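Binding domain (Hc) of Paraclostridial Mosquitocidal Protein 1 (Paraclostridium bifermentans, PDB 6HOX) forms the receptor-binding part of a clostridial neurotoxin that targets Anopheles mosquitoes, and takes part in directing the toxin to host nerve cells. Local coordinates at residues 95-100 / 159-164; 129-134 / 148-153. One frame throughout, in Å; residues are numbered along the deposited sequence.

Contact 1 of 2, residues 95-100 / 159-164; sequences IRVPRL and KYISSN
Arg-96 passes across Asn-164 at a slant and bonds to its backbone oxygen. The arginine chain is extended from CB to NE, with CG anti to the backbone N (chi1 -167°), which carries it past the asparagine carbonyl. Arg-96 CG lies 3.5 Å from Asn-164 O, and CD stays at a similar distance. Arg-96 NE donates to Asn-164 O at 2.8 Å. The oxygen sits near the guanidinium plane, while NE stands above the carbonyl plane, not on a lone pair. Arg-96 CZ lies 3.6 Å from Asn-164 O. Farther out, Arg-96 NH2 and Asn-164 ND2 are two donors at 3.4 Å and do not bond. The guanidinium and amide planes are only 25° apart. Trp-253 meets the Arg-96 side chain in a cation-pi contact, and Asp-441 accepts from Asn-164 ND2.

The contact lies in the N-terminal receptor-binding subdomain, whose family belongs to the concanavalin-like clan. Here the end of strand 89-96 runs on into a loop that meets the loop leading to strand 167-174. Asn-164 N donates to Val-97 O, and Leu-100 N donates to Ser-162 O at 3.0 Å. Ser-162 is the centre of an inverse gamma turn, and its O also receives a CA-H contact from Arg-99. Val-97 CG2 packs on Ile-161 CG2 at 3.7 Å. A water bridges the same two residues, accepting from Val-97 N and donating to Ile-161 O. Arg-99 bends back so that NE and NH2 both grip Leu-100 O from the same face, while its NH1 bonds to Lys-445 O. Leu-100 CD2 rests against Tyr-160 OH, 3.5 Å away.

Contact 2 of 2, residues 129-134 / 148-153; sequences DGNLVW and TSLTFS
Asn-131 plugs its side-chain amide into the backbone of Leu-150 and the hydroxyl of Thr-148. The contact belongs to the antiparallel beta structure of the concanavalin-like N-terminal receptor-binding subdomain. Asn-131 begins strand 131-137, and Thr-148 directly follows its partner strand 143-147. One backbone bond continues the pairing of the two strands here, and side chains make the others.

Both ends of the asparagine amide are used. Asn-131 ND2 donates to Leu-150 O at 2.9 Å, almost straight at 173°, and that oxygen lies in the amide plane. A second, weak bond runs from ND2 to Asp-129 O. OD1 accepts twice. Thr-148 OG1 gives Asn-131 OD1 a short bond of 2.6 Å, in the carbonyl plane and on a lone pair. Leu-150 N comes to Asn-131 OD1 as well, at 3.0 Å, tilted out of the plane. The amide thus holds the N-H and the C=O of Leu-150 together, which fixes the rotation of the asparagine end and the path of the chain at 150. Thr-148 O is also near OD1, but these are two acceptors and no bond joins them.

Thr-148 OG1 works in both directions. Its chi1 of 66° puts the oxygen between the backbone N and the carbonyl carbon, where it faces strand 131-137. There it donates to Asn-131 OD1 and accepts a backbone N-H. The backbone of Leu-132 is satisfied on both sides by this one residue, because Thr-148 N donates to Leu-132 O at 3.0 Å. Leu-181 of strand 178-183 touches the Thr-148 side chain. Leu-132 N points at Thr-148 OG1 across 3.1 Å, with an N-H...O angle of 178°.

In the fold
From the N terminus, strand 89-96 comes first and runs into the loop that forms the first half of contact 1. The chain then builds the antiparallel sheet that includes strands 122-128, 131-137 and 143-147. Contact 2 closes the short loop through strand 143-147, joining the start of strand 131-137 to the lead-in of helix 152-155. After that helix the chain reaches 159-164 and closes contact 1. Contact 2 is thus nested inside contact 1. Their centres are about 9 Å apart, and they touch where Ser-162 and Tyr-160 meet Gly-130. Together they tie the smaller sheet to the end of strand 89-96 and to the approach to strand 167-174.

Contact 1 of 2, residues 95-100 / 159-164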
ATOM      1  N   ILE A  95       5.524   1.956  -6.057  1.00 22.11           N
ATOM      2  CA  ILE A  95       5.113   0.895  -6.938  1.00 23.18           C
ATOM      3  C   ILE A  95       3.895   0.184  -6.347  1.00 22.87           C
ATOM      4  O   ILE A  95       3.789  -0.017  -5.129  1.00 22.83           O
ATOM      5  CB  ILE A  95       6.271  -0.084  -7.217  1.00 23.61           C
ATOM      6  CG1 ILE A  95       6.006  -0.879  -8.500  1.00 25.92           C
ATOM      7  CG2 ILE A  95       6.551  -0.989  -6.029  1.00 23.13           C
ATOM      8  CD1 ILE A  95       7.155  -1.789  -8.907  1.00 27.77           C
ATOM      9  N   ARG A  96       2.967  -0.181  -7.229  1.00 22.02           N
ATOM     10  CA  ARG A  96       1.866  -1.038  -6.884  1.00 22.34           C
ATOM     11  C   ARG A  96       1.826  -2.172  -7.906  1.00 21.97           C
ATOM     12  O   ARG A  96       1.528  -1.937  -9.080  1.00 21.95           O
ATOM     13  CB  ARG A  96       0.556  -0.248  -6.850  1.00 22.71           C
ATOM     14  CG  ARG A  96      -0.607  -0.990  -6.206  1.00 22.95           C
ATOM     15  CD  ARG A  96      -1.870  -0.161  -6.214  1.00 23.65           C
ATOM     16  NE  ARG A  96      -3.035  -0.875  -5.702  1.00 24.39           N
ATOM     17  CZ  ARG A  96      -4.275  -0.394  -5.720  1.00 23.84           C
ATOM     18  NH1 ARG A  96      -4.545   0.724  -6.370  1.00 23.72           N
ATOM     19  NH2 ARG A  96      -5.253  -1.040  -5.110  1.00 23.57           N
ATOM     20  N   VAL A  97       2.188  -3.366  -7.441  1.00 20.90           N
ATOM     21  CA  VAL A  97       2.229  -4.579  -8.211  1.00 22.15           C
ATOM     22  C   VAL A  97       1.046  -5.455  -7.843  1.00 22.93           C
ATOM     23  O   VAL A  97       0.825  -5.698  -6.656  1.00 24.62           O
ATOM     24  CB  VAL A  97       3.536  -5.337  -7.944  1.00 22.13           C
ATOM     25  CG1 VAL A  97       3.608  -6.634  -8.735  1.00 21.33           C
ATOM     26  CG2 VAL A  97       4.753  -4.452  -8.191  1.00 22.74           C
ATOM     27  N   PRO A  98       0.292  -6.011  -8.826  1.00 26.59           N
ATOM     28  CA  PRO A  98      -0.888  -6.824  -8.522  1.00 25.60           C
ATOM     29  C   PRO A  98      -0.556  -7.994  -7.587  1.00 26.09           C
ATOM     30  O   PRO A  98       0.552  -8.520  -7.616  1.00 26.27           O
ATOM     31  CB  PRO A  98      -1.355  -7.315  -9.901  1.00 25.35           C
ATOM     32  CG  PRO A  98      -0.889  -6.208 -10.820  1.00 25.30           C
ATOM     33  CD  PRO A  98       0.485  -5.857 -10.278  1.00 26.27           C
ATOM     34  N   ARG A  99      -1.532  -8.375  -6.770  1.00 24.92           N
ATOM     35  CA  ARG A  99      -1.395  -9.481  -5.859  1.00 28.27           C
ATOM     36  C   ARG A  99      -1.148 -10.765  -6.644  1.00 28.05           C
ATOM     37  O   ARG A  99      -1.854 -11.089  -7.596  1.00 31.37           O
ATOM     38  CB  ARG A  99      -2.635  -9.703  -4.992  1.00 27.84           C
ATOM     39  CG  ARG A  99      -2.334 -10.567  -3.778  1.00 28.38           C
ATOM     40  CD  ARG A  99      -3.482 -11.482  -3.447  1.00 30.69           C
ATOM     41  NE  ARG A  99      -3.672 -12.472  -4.490  1.00 30.75           N
ATOM     42  CZ  ARG A  99      -4.802 -12.645  -5.151  1.00 29.99           C
ATOM     43  NH1 ARG A  99      -5.878 -11.968  -4.798  1.00 28.83           N
ATOM     44  NH2 ARG A  99      -4.850 -13.493  -6.161  1.00 30.65           N
ATOM     45  N   LEU A 100      -0.131 -11.480  -6.186  1.00 28.19           N
ATOM     46  CA  LEU A 100       0.267 -12.753  -6.716  1.00 31.33           C
ATOM     47  C   LEU A 100      -0.943 -13.624  -7.061  1.00 29.68           C
ATOM     48  O   LEU A 100      -1.772 -13.933  -6.195  1.00 30.26           O
ATOM     49  CB  LEU A 100       1.096 -13.452  -5.644  1.00 33.39           C
ATOM     50  CG  LEU A 100       1.807 -14.706  -6.134  1.00 39.58           C
ATOM     51  CD1 LEU A 100       2.820 -14.344  -7.216  1.00 39.91           C
ATOM     52  CD2 LEU A 100       2.449 -15.443  -4.966  1.00 37.96           C
ATOM     53  N   LYS A 159       5.269  -5.543   3.693  1.00 31.44           N
ATOM     54  CA  LYS A 159       6.407  -5.379   2.756  1.00 30.27           C
ATOM     55  C   LYS A 159       6.327  -6.184   1.449  1.00 27.23           C
ATOM     56  O   LYS A 159       6.939  -5.753   0.491  1.00 28.77           O
ATOM     57  CB  LYS A 159       7.722  -5.654   3.485  1.00 31.12           C
ATOM     58  CG  LYS A 159       8.248  -4.422   4.201  1.00 32.76           C
ATOM     59  CD  LYS A 159       9.579  -4.589   4.849  1.00 33.76           C
ATOM     60  CE  LYS A 159      10.037  -3.298   5.499  1.00 34.91           C
ATOM     61  NZ  LYS A 159       9.213  -2.970   6.680  1.00 36.64           N
ATOM     62  N   TYR A 160       5.608  -7.309   1.387  1.00 25.38           N
ATOM     63  CA  TYR A 160       5.629  -8.166   0.187  1.00 25.77           C
ATOM     64  C   TYR A 160       5.210  -7.343  -1.044  1.00 24.11           C
ATOM     65  O   TYR A 160       4.252  -6.569  -0.982  1.00 22.93           O
ATOM     66  CB  TYR A 160       4.721  -9.374   0.423  1.00 27.76           C
ATOM     67  CG  TYR A 160       4.778 -10.429  -0.645  1.00 28.49           C
ATOM     68  CD1 TYR A 160       5.736 -11.425  -0.604  1.00 29.47           C
ATOM     69  CD2 TYR A 160       3.885 -10.423  -1.699  1.00 30.36           C
ATOM     70  CE1 TYR A 160       5.793 -12.404  -1.580  1.00 30.62           C
ATOM     71  CE2 TYR A 160       3.922 -11.397  -2.680  1.00 31.69           C
ATOM     72  CZ  TYR A 160       4.885 -12.386  -2.621  1.00 31.45           C
ATOM     73  OH  TYR A 160       4.924 -13.333  -3.595  1.00 32.88           O
ATOM     74  N   ILE A 161       5.920  -7.524  -2.164  1.00 25.16           N
ATOM     75  CA  ILE A 161       5.762  -6.650  -3.356  1.00 23.78           C
ATOM     76  C   ILE A 161       4.474  -6.983  -4.127  1.00 23.92           C
ATOM     77  O   ILE A 161       3.687  -6.076  -4.430  1.00 22.97           O
ATOM     78  CB  ILE A 161       7.009  -6.725  -4.263  1.00 24.54           C
ATOM     79  CG1 ILE A 161       8.276  -6.265  -3.542  1.00 25.78           C
ATOM     80  CG2 ILE A 161       6.798  -5.967  -5.573  1.00 24.63           C
ATOM     81  CD1 ILE A 161       8.202  -4.880  -2.941  1.00 26.71           C
ATOM     82  N   SER A 162       4.281  -8.258  -4.492  1.00 22.82           N
ATOM     83  CA  SER A 162       3.137  -8.671  -5.280  1.00 24.74           C
ATOM     84  C   SER A 162       1.919  -8.874  -4.369  1.00 25.56           C
ATOM     85  O   SER A 162       1.461  -9.999  -4.167  1.00 25.57           O
ATOM     86  CB  SER A 162       3.457  -9.904  -6.092  1.00 25.43           C
ATOM     87  OG  SER A 162       4.470  -9.590  -7.033  1.00 27.47           O
ATOM     88  N   SER A 163       1.415  -7.750  -3.848  1.00 25.96           N
ATOM     89  CA  SER A 163       0.399  -7.679  -2.804  1.00 23.62           C
ATOM     90  C   SER A 163      -0.781  -6.786  -3.220  1.00 23.55           C
ATOM     91  O   SER A 163      -1.820  -6.770  -2.523  1.00 24.22           O
ATOM     92  CB  SER A 163       1.020  -7.109  -1.571  1.00 23.62           C
ATOM     93  OG  SER A 163       1.472  -5.794  -1.826  1.00 23.38           O
ATOM     94  N   ASN A 164      -0.580  -5.990  -4.279  1.00 21.49           N
ATOM     95  CA  ASN A 164      -1.482  -4.926  -4.732  1.00 21.60           C
ATOM     96  C   ASN A 164      -1.532  -3.743  -3.756  1.00 20.45           C
ATOM     97  O   ASN A 164      -2.402  -2.861  -3.903  1.00 20.26           O
ATOM     98  CB  ASN A 164      -2.908  -5.410  -4.981  1.00 22.44           C
ATOM     99  CG  ASN A 164      -3.632  -4.564  -6.005  1.00 21.98           C
ATOM    100  OD1 ASN A 164      -3.021  -4.106  -6.966  1.00 24.04           O
ATOM    101  ND2 ASN A 164      -4.925  -4.348  -5.806  1.00 19.99           N
TER
HETATM  102  O   HOH W   1       3.021  -3.359  -4.687  1.00 28.58           O

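Contact 2 of 2, residues 129-134 / 148-153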
ATOM      1  N   ASP A 129       9.113 -13.784  -9.069  1.00 33.31           N
ATOM      2  CA  ASP A 129       8.463 -14.599  -8.022  1.00 35.71           C
ATOM      3  C   ASP A 129       7.936 -13.699  -6.902  1.00 34.44           C
ATOM      4  O   ASP A 129       8.274 -13.888  -5.730  1.00 35.79           O
ATOM      5  CB  ASP A 129       9.440 -15.610  -7.424  1.00 35.59           C
ATOM      6  CG  ASP A 129       9.991 -16.558  -8.464  1.00 36.60           C
ATOM      7  OD1 ASP A 129       9.243 -16.872  -9.415  1.00 36.59           O
ATOM      8  OD2 ASP A 129      11.167 -16.966  -8.314  1.00 46.18           O
ATOM      9  N   GLY A 130       7.170 -12.680  -7.294  1.00 30.55           N
ATOM     10  CA  GLY A 130       6.514 -11.769  -6.361  1.00 31.39           C
ATOM     11  C   GLY A 130       7.453 -10.831  -5.613  1.00 28.70           C
ATOM     12  O   GLY A 130       7.015 -10.142  -4.683  1.00 28.25           O
ATOM     13  N   ASN A 131       8.736 -10.835  -5.981  1.00 27.79           N
ATOM     14  CA  ASN A 131       9.776 -10.069  -5.317  1.00 27.53           C
ATOM     15  C   ASN A 131      10.400  -9.101  -6.338  1.00 28.08           C
ATOM     16  O   ASN A 131      10.014  -9.065  -7.493  1.00 30.97           O
ATOM     17  CB  ASN A 131      10.775 -11.003  -4.626  1.00 27.56           C
ATOM     18  CG  ASN A 131      10.335 -11.370  -3.223  1.00 28.71           C
ATOM     19  OD1 ASN A 131      10.490 -10.585  -2.285  1.00 31.59           O
ATOM     20  ND2 ASN A 131       9.770 -12.550  -3.074  1.00 28.37           N
ATOM     21  N   LEU A 132      11.311  -8.259  -5.856  1.00 29.99           N
ATOM     22  CA  LEU A 132      11.921  -7.165  -6.619  1.00 29.05           C
ATOM     23  C   LEU A 132      13.410  -7.479  -6.747  1.00 25.80           C
ATOM     24  O   LEU A 132      14.005  -8.013  -5.802  1.00 23.22           O
ATOM     25  CB  LEU A 132      11.678  -5.854  -5.861  1.00 32.56           C
ATOM     26  CG  LEU A 132      11.783  -4.555  -6.660  1.00 37.39           C
ATOM     27  CD1 LEU A 132      10.663  -4.425  -7.669  1.00 40.31           C
ATOM     28  CD2 LEU A 132      11.762  -3.361  -5.732  1.00 42.80           C
ATOM     29  N   VAL A 133      13.961  -7.223  -7.936  1.00 22.86           N
ATOM     30  CA  VAL A 133      15.380  -7.389  -8.237  1.00 23.97           C
ATOM     31  C   VAL A 133      15.959  -6.029  -8.617  1.00 23.58           C
ATOM     32  O   VAL A 133      15.405  -5.360  -9.503  1.00 25.68           O
ATOM     33  CB  VAL A 133      15.605  -8.367  -9.403  1.00 25.28           C
ATOM     34  CG1 VAL A 133      17.088  -8.498  -9.743  1.00 25.71           C
ATOM     35  CG2 VAL A 133      14.995  -9.727  -9.093  1.00 26.73           C
ATOM     36  N   TRP A 134      17.063  -5.670  -7.960  1.00 20.78           N
ATOM     37  CA  TRP A 134      17.974  -4.618  -8.358  1.00 23.02           C
ATOM     38  C   TRP A 134      19.261  -5.290  -8.832  1.00 22.97           C
ATOM     39  O   TRP A 134      19.828  -6.117  -8.112  1.00 23.20           O
ATOM     40  CB  TRP A 134      18.240  -3.631  -7.206  1.00 23.58           C
ATOM     41  CG  TRP A 134      19.403  -2.724  -7.440  1.00 25.60           C
ATOM     42  CD1 TRP A 134      20.635  -2.796  -6.849  1.00 25.94           C
ATOM     43  CD2 TRP A 134      19.458  -1.615  -8.351  1.00 26.51           C
ATOM     44  NE1 TRP A 134      21.437  -1.789  -7.313  1.00 26.83           N
ATOM     45  CE2 TRP A 134      20.744  -1.052  -8.236  1.00 27.25           C
ATOM     46  CE3 TRP A 134      18.536  -1.018  -9.215  1.00 28.47           C
ATOM     47  CZ2 TRP A 134      21.135   0.063  -8.972  1.00 29.19           C
ATOM     48  CZ3 TRP A 134      18.921   0.076  -9.950  1.00 28.99           C
ATOM     49  CH2 TRP A 134      20.209   0.601  -9.836  1.00 30.68           C
ATOM     50  N   THR A 148      14.956  -9.410  -3.332  1.00 32.20           N
ATOM     51  CA  THR A 148      14.237  -9.497  -2.063  1.00 34.69           C
ATOM     52  C   THR A 148      13.700 -10.935  -1.940  1.00 33.55           C
ATOM     53  O   THR A 148      13.395 -11.570  -2.948  1.00 31.97           O
ATOM     54  CB  THR A 148      13.155  -8.419  -1.932  1.00 31.92           C
ATOM     55  OG1 THR A 148      12.168  -8.684  -2.924  1.00 30.52           O
ATOM     56  CG2 THR A 148      13.691  -7.012  -2.089  1.00 34.82           C
ATOM     57  N   SER A 149      13.635 -11.448  -0.707  1.00 33.33           N
ATOM     58  CA  SER A 149      13.294 -12.853  -0.459  1.00 34.38           C
ATOM     59  C   SER A 149      12.096 -12.917   0.484  1.00 32.79           C
ATOM     60  O   SER A 149      12.022 -13.769   1.316  1.00 32.59           O
ATOM     61  CB  SER A 149      14.485 -13.630   0.090  1.00 35.46           C
ATOM     62  OG  SER A 149      14.902 -13.097   1.342  1.00 35.47           O
ATOM     63  N   LEU A 150      11.146 -11.998   0.298  1.00 35.91           N
ATOM     64  CA  LEU A 150       9.948 -11.923   1.113  1.00 34.96           C
ATOM     65  C   LEU A 150       9.008 -13.058   0.709  1.00 37.92           C
ATOM     66  O   LEU A 150       9.025 -13.496  -0.439  1.00 35.61           O
ATOM     67  CB  LEU A 150       9.299 -10.550   0.918  1.00 34.87           C
ATOM     68  CG  LEU A 150      10.141  -9.373   1.410  1.00 35.82           C
ATOM     69  CD1 LEU A 150       9.886  -8.127   0.597  1.00 40.83           C
ATOM     70  CD2 LEU A 150       9.864  -9.093   2.863  1.00 38.96           C
ATOM     71  N   THR A 151       8.218 -13.528   1.683  1.00 40.04           N
ATOM     72  CA  THR A 151       7.227 -14.576   1.500  1.00 40.41           C
ATOM     73  C   THR A 151       5.867 -13.994   1.864  1.00 40.49           C
ATOM     74  O   THR A 151       5.776 -13.188   2.789  1.00 41.71           O
ATOM     75  CB  THR A 151       7.486 -15.791   2.398  1.00 42.04           C
ATOM     76  OG1 THR A 151       7.250 -15.339   3.729  1.00 42.94           O
ATOM     77  CG2 THR A 151       8.884 -16.360   2.264  1.00 42.98           C
ATOM     78  N   PHE A 152       4.832 -14.408   1.129  1.00 41.98           N
ATOM     79  CA  PHE A 152       3.507 -13.862   1.330  1.00 42.59           C
ATOM     80  C   PHE A 152       3.096 -14.023   2.804  1.00 45.77           C
ATOM     81  O   PHE A 152       2.727 -13.043   3.447  1.00 46.58           O
ATOM     82  CB  PHE A 152       2.514 -14.497   0.361  1.00 41.30           C
ATOM     83  CG  PHE A 152       1.175 -13.808   0.356  1.00 42.53           C
ATOM     84  CD1 PHE A 152       0.188 -14.180   1.253  1.00 40.68           C
ATOM     85  CD2 PHE A 152       0.910 -12.767  -0.525  1.00 41.57           C
ATOM     86  CE1 PHE A 152      -1.044 -13.540   1.247  1.00 41.24           C
ATOM     87  CE2 PHE A 152      -0.317 -12.124  -0.518  1.00 39.80           C
ATOM     88  CZ  PHE A 152      -1.297 -12.517   0.362  1.00 40.03           C
ATOM     89  N   SER A 153       3.225 -15.245   3.335  1.00 48.86           N
ATOM     90  CA  SER A 153       2.760 -15.620   4.687  1.00 48.99           C
ATOM     91  C   SER A 153       3.281 -14.653   5.755  1.00 49.99           C
ATOM     92  O   SER A 153       2.539 -14.260   6.645  1.00 53.26           O
ATOM     93  CB  SER A 153       3.172 -17.026   5.029  1.00 53.85           C
ATOM     94  OG  SER A 153       2.768 -17.933   4.018  1.00 58.59           O
TER